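Protein BONZAI 1 (Arabidopsis thaliana, PDB 6KXT) restrains cell death and defence responses in the plant and binds phospholipids in a calcium-dependent way, the chain here being its second C2 domain. Local coordinates at residues R19-E24 with D59-W64; S105-L110 with L135-F140. All coordinates share one frame; numbering follows the deposited sequence.

Contact 1 of 2, residues R19-E24 with D59-W64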
ATOM      1  N   ARG A  19       5.691   6.180   0.569  1.00 13.09           N
ATOM      2  CA  ARG A  19       6.214   7.134  -0.426  1.00 13.62           C
ATOM      3  C   ARG A  19       6.263   6.409  -1.764  1.00 14.16           C
ATOM      4  O   ARG A  19       6.597   5.192  -1.789  1.00 13.87           O
ATOM      5  CB  ARG A  19       7.606   7.589  -0.004  1.00 17.33           C
ATOM      6  CG  ARG A  19       8.360   8.336  -1.086  1.00 17.23           C
ATOM      7  CD  ARG A  19       9.657   8.873  -0.467  1.00 17.81           C
ATOM      8  NE  ARG A  19      10.667   7.860  -0.130  1.00 17.17           N
ATOM      9  CZ  ARG A  19      11.543   7.382  -0.991  1.00 14.44           C
ATOM     10  NH1 ARG A  19      11.513   7.736  -2.269  1.00 17.69           N
ATOM     11  NH2 ARG A  19      12.471   6.532  -0.581  1.00 24.51           N
ATOM     12  N   CYS A  20       6.014   7.089  -2.873  1.00 13.45           N
ATOM     13  CA  CYS A  20       6.260   6.548  -4.207  1.00 13.94           C
ATOM     14  C   CYS A  20       7.302   7.381  -4.938  1.00 13.65           C
ATOM     15  O   CYS A  20       7.401   8.616  -4.668  1.00 16.02           O
ATOM     16  CB  CYS A  20       5.020   6.447  -5.070  1.00 14.69           C
ATOM     17  SG  CYS A  20       3.764   5.358  -4.355  1.00 15.71           S
ATOM     18  N   SER A  21       8.034   6.695  -5.817  1.00 13.83           N
ATOM     19  CA  SER A  21       9.043   7.303  -6.709  0.50 17.78           C
ATOM     20  C   SER A  21       8.611   7.117  -8.164  1.00 15.18           C
ATOM     21  O   SER A  21       8.319   5.981  -8.541  1.00 16.31           O
ATOM     22  CB  SER A  21      10.376   6.675  -6.437  0.50 20.26           C
ATOM     23  OG  SER A  21      11.422   7.430  -7.002  0.50 23.24           O
ATOM     24  N   ASN A  22       8.606   8.193  -8.954  1.00 15.75           N
ATOM     25  CA  ASN A  22       8.632   8.128 -10.437  0.60 15.12           C
ATOM     26  C   ASN A  22       7.322   7.500 -10.944  1.00 15.09           C
ATOM     27  O   ASN A  22       7.373   6.652 -11.833  1.00 16.03           O
ATOM     28  CB  ASN A  22       9.931   7.448 -10.918  0.60 15.09           C
ATOM     29  CG  ASN A  22      10.226   7.589 -12.406  0.60 23.20           C
ATOM     30  OD1 ASN A  22       9.760   8.519 -13.065  0.60 22.62           O
ATOM     31  ND2 ASN A  22      11.000   6.653 -12.956  0.60 29.15           N
ATOM     32  N   LEU A  23       6.159   7.926 -10.434  1.00 14.80           N
ATOM     33  CA  LEU A  23       4.895   7.470 -11.029  1.00 14.18           C
ATOM     34  C   LEU A  23       4.858   7.889 -12.504  1.00 15.23           C
ATOM     35  O   LEU A  23       5.324   8.997 -12.844  1.00 17.13           O
ATOM     36  CB  LEU A  23       3.711   8.073 -10.277  1.00 14.15           C
ATOM     37  CG  LEU A  23       3.623   7.714  -8.802  1.00 13.96           C
ATOM     38  CD1 LEU A  23       2.334   8.265  -8.253  1.00 14.87           C
ATOM     39  CD2 LEU A  23       3.685   6.185  -8.616  1.00 14.87           C
ATOM     40  N   GLU A  24       4.332   7.033 -13.345  1.00 15.52           N
ATOM     41  CA  GLU A  24       4.375   7.304 -14.804  1.00 18.26           C
ATOM     42  C   GLU A  24       3.620   8.583 -15.134  1.00 18.37           C
ATOM     43  O   GLU A  24       2.546   8.893 -14.572  1.00 17.36           O
ATOM     44  CB  GLU A  24       3.752   6.146 -15.575  1.00 19.08           C
ATOM     45  CG  GLU A  24       3.840   6.346 -17.083  1.00 28.14           C
ATOM     46  CD  GLU A  24       3.411   5.165 -17.935  1.00 31.15           C
ATOM     47  OE1 GLU A  24       2.203   4.816 -17.922  1.00 30.78           O
ATOM     48  OE2 GLU A  24       4.300   4.613 -18.611  1.00 37.40           O
ATOM     49  N   ASP A  59       0.999  14.869  -8.241  1.00 15.49           N
ATOM     50  CA  ASP A  59       2.285  14.508  -7.601  1.00 14.52           C
ATOM     51  C   ASP A  59       2.782  13.158  -8.120  1.00 17.07           C
ATOM     52  O   ASP A  59       2.108  12.136  -7.894  1.00 17.96           O
ATOM     53  CB  ASP A  59       2.126  14.493  -6.085  1.00 15.01           C
ATOM     54  CG  ASP A  59       3.389  14.402  -5.276  1.00 14.87           C
ATOM     55  OD1 ASP A  59       4.450  14.318  -5.901  1.00 15.30           O
ATOM     56  OD2 ASP A  59       3.245  14.487  -4.017  1.00 15.90           O
ATOM     57  N   LEU A  60       3.946  13.120  -8.724  1.00 14.57           N
ATOM     58  CA  LEU A  60       4.518  11.863  -9.255  1.00 14.98           C
ATOM     59  C   LEU A  60       5.509  11.263  -8.236  1.00 15.06           C
ATOM     60  O   LEU A  60       6.000  10.154  -8.491  1.00 15.34           O
ATOM     61  CB  LEU A  60       5.207  12.113 -10.606  1.00 19.03           C
ATOM     62  CG  LEU A  60       4.310  12.749 -11.676  1.00 18.60           C
ATOM     63  CD1 LEU A  60       5.135  13.037 -12.931  1.00 19.39           C
ATOM     64  CD2 LEU A  60       3.136  11.844 -12.044  1.00 20.27           C
ATOM     65  N   ASN A  61       5.755  11.906  -7.097  1.00 13.15           N
ATOM     66  CA  ASN A  61       6.664  11.395  -6.044  1.00 13.75           C
ATOM     67  C   ASN A  61       6.012  11.606  -4.677  1.00 13.85           C
ATOM     68  O   ASN A  61       6.597  12.249  -3.805  1.00 14.83           O
ATOM     69  CB  ASN A  61       8.039  12.017  -6.174  1.00 14.44           C
ATOM     70  CG  ASN A  61       8.627  11.775  -7.533  1.00 17.05           C
ATOM     71  OD1 ASN A  61       9.273  10.745  -7.708  1.00 17.27           O
ATOM     72  ND2 ASN A  61       8.420  12.701  -8.472  1.00 16.35           N
ATOM     73  N   PRO A  62       4.756  11.149  -4.490  1.00 13.65           N
ATOM     74  CA  PRO A  62       4.020  11.417  -3.272  1.00 14.21           C
ATOM     75  C   PRO A  62       4.623  10.817  -1.995  1.00 16.17           C
ATOM     76  O   PRO A  62       5.222   9.728  -2.018  1.00 14.47           O
ATOM     77  CB  PRO A  62       2.655  10.756  -3.512  1.00 14.75           C
ATOM     78  CG  PRO A  62       2.948   9.608  -4.485  1.00 16.16           C
ATOM     79  CD  PRO A  62       4.000  10.266  -5.376  1.00 14.93           C
ATOM     80  N   ILE A  63       4.485  11.578  -0.910  1.00 15.18           N
ATOM     81  CA  ILE A  63       4.713  11.077   0.483  1.00 14.87           C
ATOM     82  C   ILE A  63       3.436  11.358   1.245  1.00 15.85           C
ATOM     83  O   ILE A  63       3.007  12.513   1.299  1.00 17.52           O
ATOM     84  CB  ILE A  63       5.919  11.734   1.161  1.00 17.21           C
ATOM     85  CG1 ILE A  63       7.223  11.561   0.383  1.00 20.52           C
ATOM     86  CG2 ILE A  63       6.026  11.193   2.585  1.00 19.98           C
ATOM     87  CD1 ILE A  63       8.371  12.483   0.822  1.00 26.71           C
ATOM     88  N   TRP A  64       2.752  10.335   1.767  1.00 14.56           N
ATOM     89  CA  TRP A  64       1.428  10.552   2.374  1.00 13.69           C
ATOM     90  C   TRP A  64       1.548  10.677   3.893  1.00 14.89           C
ATOM     91  O   TRP A  64       2.595  10.262   4.463  1.00 16.75           O
ATOM     92  CB  TRP A  64       0.456   9.418   1.980  1.00 14.46           C
ATOM     93  CG  TRP A  64       0.003   9.444   0.556  1.00 14.28           C
ATOM     94  CD1 TRP A  64      -0.986  10.219   0.017  1.00 16.14           C
ATOM     95  CD2 TRP A  64       0.519   8.623  -0.501  1.00 12.85           C
ATOM     96  NE1 TRP A  64      -1.104   9.921  -1.310  1.00 14.34           N
ATOM     97  CE2 TRP A  64      -0.199   8.958  -1.673  1.00 14.74           C
ATOM     98  CE3 TRP A  64       1.556   7.682  -0.607  1.00 15.03           C
ATOM     99  CZ2 TRP A  64      -0.001   8.285  -2.873  1.00 12.68           C
ATOM    100  CZ3 TRP A  64       1.768   7.026  -1.809  1.00 15.59           C
ATOM    101  CH2 TRP A  64       1.013   7.338  -2.933  1.00 14.97           C
TER
HETATM  102  O   HOH W   1      11.486  10.105  -5.733  1.00 28.13           O
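Arg-19 and Ile-63 lie side by side and point the same way, the arginine's CG 3.7 Å from CG1 of Ile-63 and its CD against the same atom. With CG anti to the backbone N (chi1 168°), the arginine stem runs along the isoleucine before bending at chi3, and its NE forms a salt bridge with Asp-138 while the side chain makes a cation-pi contact with Phe-136. Cut back to an alanine here, the side chain would lack NE, CG and CD; Asp-138 would probably lose this charged partner and Ile-63 CG1 much of its apolar neighbour. On the inner side, Cys-20 directs SG at the edge of the Trp-64 six-membered ring, 3.6 Å from CZ3, and Pro-62 CB lies over one face of the indole, toward its rim. This is the C2 beta-sandwich, where the loop leading to strand 67-70 runs beside the end of strand 13-21, with one beta bridge in these segments, Arg-19 to Ile-63. Backbone N of Cys-20 donates to O of Pro-62 (2.9 Å), and Leu-23 N to O of Leu-60 (3.0 Å). Leu-23 reaches toward the proline ring, its CD1 3.9 Å from Pro-62 CD. Farther out, Asn-61 OD1 accepts from Asn-22 N at 2.9 Å, the donor standing 47° out of the amide plane; a water also donates to OD1. Asp-59 OD1 accepts a hydrogen bond from Asn-61 N, an Asx turn, while its OD2 forms a salt bridge with Arg-56.

Contact 2 of 2, residues S105-L110 with L135-F140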
ATOM      1  N   SER A 105       4.930  -7.613   7.739  1.00 13.72           N
ATOM      2  CA  SER A 105       6.307  -8.093   8.006  1.00 14.09           C
ATOM      3  C   SER A 105       7.199  -7.675   6.831  1.00 14.42           C
ATOM      4  O   SER A 105       8.362  -7.225   7.013  1.00 15.22           O
ATOM      5  CB  SER A 105       6.272  -9.597   8.243  1.00 18.05           C
ATOM      6  OG  SER A 105       7.581 -10.035   8.487  1.00 19.32           O
ATOM      7  N   ASP A 106       6.724  -7.846   5.618  1.00 14.04           N
ATOM      8  CA  ASP A 106       7.475  -7.479   4.395  1.00 14.60           C
ATOM      9  C   ASP A 106       7.680  -5.966   4.318  1.00 13.33           C
ATOM     10  O   ASP A 106       8.816  -5.505   4.034  1.00 14.81           O
ATOM     11  CB  ASP A 106       6.679  -7.888   3.156  1.00 14.48           C
ATOM     12  CG  ASP A 106       6.502  -9.369   2.903  1.00 17.66           C
ATOM     13  OD1 ASP A 106       7.305 -10.163   3.418  1.00 18.25           O
ATOM     14  OD2 ASP A 106       5.531  -9.711   2.150  1.00 16.87           O
ATOM     15  N   LEU A 107       6.669  -5.185   4.636  1.00 13.97           N
ATOM     16  CA  LEU A 107       6.821  -3.714   4.609  1.00 13.10           C
ATOM     17  C   LEU A 107       7.880  -3.294   5.624  1.00 15.32           C
ATOM     18  O   LEU A 107       8.638  -2.368   5.359  1.00 14.44           O
ATOM     19  CB  LEU A 107       5.475  -3.066   4.903  1.00 13.68           C
ATOM     20  CG  LEU A 107       4.384  -3.313   3.838  1.00 15.09           C
ATOM     21  CD1 LEU A 107       3.122  -2.581   4.248  1.00 15.12           C
ATOM     22  CD2 LEU A 107       4.824  -2.914   2.423  1.00 16.98           C
ATOM     23  N   GLU A 108       7.936  -3.925   6.794  1.00 14.88           N
ATOM     24  CA  GLU A 108       8.969  -3.592   7.793  1.00 15.26           C
ATOM     25  C   GLU A 108      10.346  -3.914   7.212  1.00 13.77           C
ATOM     26  O   GLU A 108      11.259  -3.107   7.419  1.00 14.35           O
ATOM     27  CB  GLU A 108       8.677  -4.374   9.056  1.00 16.77           C
ATOM     28  CG  GLU A 108       9.623  -4.059  10.192  1.00 18.60           C
ATOM     29  CD  GLU A 108       9.259  -4.761  11.506  1.00 20.78           C
ATOM     30  OE1 GLU A 108       8.713  -5.829  11.458  1.00 26.47           O
ATOM     31  OE2 GLU A 108       9.560  -4.174  12.538  1.00 28.10           O
ATOM     32  N   LYS A 109      10.494  -5.018   6.504  1.00 13.93           N
ATOM     33  CA  LYS A 109      11.807  -5.390   5.919  0.60 14.04           C
ATOM     34  C   LYS A 109      12.205  -4.346   4.862  1.00 14.93           C
ATOM     35  O   LYS A 109      13.390  -3.946   4.830  1.00 14.34           O
ATOM     36  CB  LYS A 109      11.746  -6.818   5.408  0.60 14.16           C
ATOM     37  CG  LYS A 109      11.662  -7.880   6.497  0.60 15.25           C
ATOM     38  CD  LYS A 109      11.360  -9.203   5.865  0.60 15.92           C
ATOM     39  CE  LYS A 109      11.304 -10.334   6.860  0.60 22.75           C
ATOM     40  NZ  LYS A 109      10.105 -10.289   7.723  0.60 24.70           N
ATOM     41  N   LEU A 110      11.279  -3.875   4.038  1.00 16.04           N
ATOM     42  CA  LEU A 110      11.628  -2.832   3.046  1.00 14.48           C
ATOM     43  C   LEU A 110      12.106  -1.597   3.799  1.00 14.71           C
ATOM     44  O   LEU A 110      13.128  -0.971   3.399  1.00 14.70           O
ATOM     45  CB  LEU A 110      10.406  -2.434   2.205  1.00 15.03           C
ATOM     46  CG  LEU A 110       9.899  -3.483   1.240  1.00 17.27           C
ATOM     47  CD1 LEU A 110       8.542  -3.076   0.707  1.00 18.72           C
ATOM     48  CD2 LEU A 110      10.877  -3.715   0.107  1.00 17.13           C
ATOM     49  N   LEU A 135       7.311   1.797  -4.637  1.00 12.82           N
ATOM     50  CA  LEU A 135       6.735   2.091  -3.329  1.00 12.64           C
ATOM     51  C   LEU A 135       7.834   1.886  -2.289  1.00 11.57           C
ATOM     52  O   LEU A 135       8.561   0.877  -2.318  1.00 13.74           O
ATOM     53  CB  LEU A 135       5.568   1.139  -3.013  1.00 13.64           C
ATOM     54  CG  LEU A 135       4.872   1.315  -1.667  1.00 13.40           C
ATOM     55  CD1 LEU A 135       4.073   2.578  -1.609  1.00 14.45           C
ATOM     56  CD2 LEU A 135       3.954   0.131  -1.381  1.00 16.54           C
ATOM     57  N   PHE A 136       7.959   2.815  -1.385  1.00 12.41           N
ATOM     58  CA  PHE A 136       8.893   2.801  -0.258  1.00 12.94           C
ATOM     59  C   PHE A 136       8.138   2.943   1.045  1.00 13.49           C
ATOM     60  O   PHE A 136       7.027   3.548   1.104  1.00 12.83           O
ATOM     61  CB  PHE A 136       9.930   3.909  -0.390  1.00 12.78           C
ATOM     62  CG  PHE A 136      10.901   3.729  -1.520  1.00 12.14           C
ATOM     63  CD1 PHE A 136      10.614   4.147  -2.794  1.00 14.33           C
ATOM     64  CD2 PHE A 136      12.165   3.184  -1.261  1.00 13.90           C
ATOM     65  CE1 PHE A 136      11.523   3.931  -3.836  1.00 13.86           C
ATOM     66  CE2 PHE A 136      13.068   3.003  -2.292  1.00 15.72           C
ATOM     67  CZ  PHE A 136      12.749   3.374  -3.562  1.00 15.36           C
ATOM     68  N   VAL A 137       8.732   2.441   2.128  1.00 13.02           N
ATOM     69  CA  VAL A 137       8.152   2.475   3.486  1.00 14.27           C
ATOM     70  C   VAL A 137       9.063   3.412   4.294  1.00 15.09           C
ATOM     71  O   VAL A 137      10.164   2.990   4.702  1.00 16.76           O
ATOM     72  CB  VAL A 137       8.033   1.071   4.084  1.00 14.40           C
ATOM     73  CG1 VAL A 137       7.421   1.169   5.482  1.00 15.17           C
ATOM     74  CG2 VAL A 137       7.214   0.194   3.166  1.00 13.77           C
ATOM     75  N   ASP A 138       8.683   4.681   4.382  1.00 13.51           N
ATOM     76  CA  ASP A 138       9.546   5.725   5.003  1.00 16.01           C
ATOM     77  C   ASP A 138       9.535   5.561   6.510  1.00 16.40           C
ATOM     78  O   ASP A 138      10.493   5.931   7.177  1.00 18.00           O
ATOM     79  CB  ASP A 138       9.070   7.139   4.671  1.00 17.94           C
ATOM     80  CG  ASP A 138       9.611   7.723   3.380  1.00 27.64           C
ATOM     81  OD1 ASP A 138      10.301   6.983   2.629  1.00 27.20           O
ATOM     82  OD2 ASP A 138       9.318   8.925   3.160  1.00 29.41           O
ATOM     83  N   LYS A 139       8.418   5.118   7.077  1.00 14.73           N
ATOM     84  CA  LYS A 139       8.297   4.921   8.536  0.60 14.85           C
ATOM     85  C   LYS A 139       7.457   3.677   8.789  1.00 15.50           C
ATOM     86  O   LYS A 139       6.473   3.422   8.054  1.00 15.56           O
ATOM     87  CB  LYS A 139       7.595   6.096   9.207  0.60 15.89           C
ATOM     88  CG  LYS A 139       7.374   5.945  10.702  0.60 19.27           C
ATOM     89  CD  LYS A 139       6.702   7.131  11.313  0.60 18.12           C
ATOM     90  CE  LYS A 139       6.848   7.173  12.826  0.60 24.90           C
ATOM     91  NZ  LYS A 139       6.254   8.405  13.369  0.60 35.56           N
ATOM     92  N   PHE A 140       7.819   2.918   9.818  1.00 15.51           N
ATOM     93  CA  PHE A 140       7.127   1.676  10.217  1.00 14.35           C
ATOM     94  C   PHE A 140       7.293   1.576  11.742  1.00 17.61           C
ATOM     95  O   PHE A 140       8.432   1.281  12.167  1.00 18.98           O
ATOM     96  CB  PHE A 140       7.685   0.440   9.536  1.00 14.25           C
ATOM     97  CG  PHE A 140       6.875  -0.815   9.754  1.00 14.07           C
ATOM     98  CD1 PHE A 140       6.989  -1.532  10.941  1.00 15.75           C
ATOM     99  CD2 PHE A 140       6.037  -1.325   8.774  1.00 14.98           C
ATOM    100  CE1 PHE A 140       6.246  -2.700  11.120  1.00 15.86           C
ATOM    101  CE2 PHE A 140       5.318  -2.499   8.967  1.00 15.27           C
ATOM    102  CZ  PHE A 140       5.410  -3.159  10.169  1.00 16.24           C
TER
HETATM  103  O   HOH W   2      11.278   1.243   1.864  1.00 16.17           O
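The Phe-140 ring carries Glu-108 on one face: CB sits over its centre, 3.6 Å from the centroid and 11° off the normal, a CH-pi contact. Beyond CB the glutamate chain is extended, and its carboxylate, with a plane 24° from that of the ring, comes near CE1 and CD1 while OE1 forms a salt bridge with Lys-77. A chi1 of -171° swings the ring away from the backbone N of Phe-140 and across to the helix, where the two side chains cross at about a right angle. Leu-107 CB approaches the ring obliquely, 4.1 Å from CE2. The same leucine crosses Val-137 at about a right angle, its CD2 4.0 Å from CG2, and CG2 also meets Leu-110 CB at 4.2 Å. No direct hydrogen bond joins the segments, but a water accepts from Val-137 N (2.8 Å) and donates weakly to Leu-110 O. Just beyond Val-137, Asp-138 and Lys-139 both face Val-17 in a classic beta bulge, and the strand turns a corner there. Helix 104-113 of the C2 domain thus packs against strand 133-143, with Leu-107 reaching on to Ile-16 of strand 13-21 and Ile-83 of strand 81-87, and Leu-110 to Ile-117 of strand 117-121.

Both contacts reach the same five-stranded sheet through neighbouring strands, 13-21 in contact 1 and 133-143 in contact 2, with centres about 15 Å apart. Contact 1 is only partly buried: backbone and amide hydrogen bonds fasten a loop to a strand and its following turn, with apolar side chains on the inner side. Contact 2 is buried and joins a helix to a strand through aliphatic and aromatic packing, with no direct hydrogen bond between its two segments, though His-111 of the same helix bonds to Val-137 O. They meet where Arg-19 O probably accepts a hydrogen bond from Phe-136 N (2.8 Å); the Arg-19 to Asp-138 salt bridge also ties the two, while Cys-20 SG packs on Leu-135 CD1 inside.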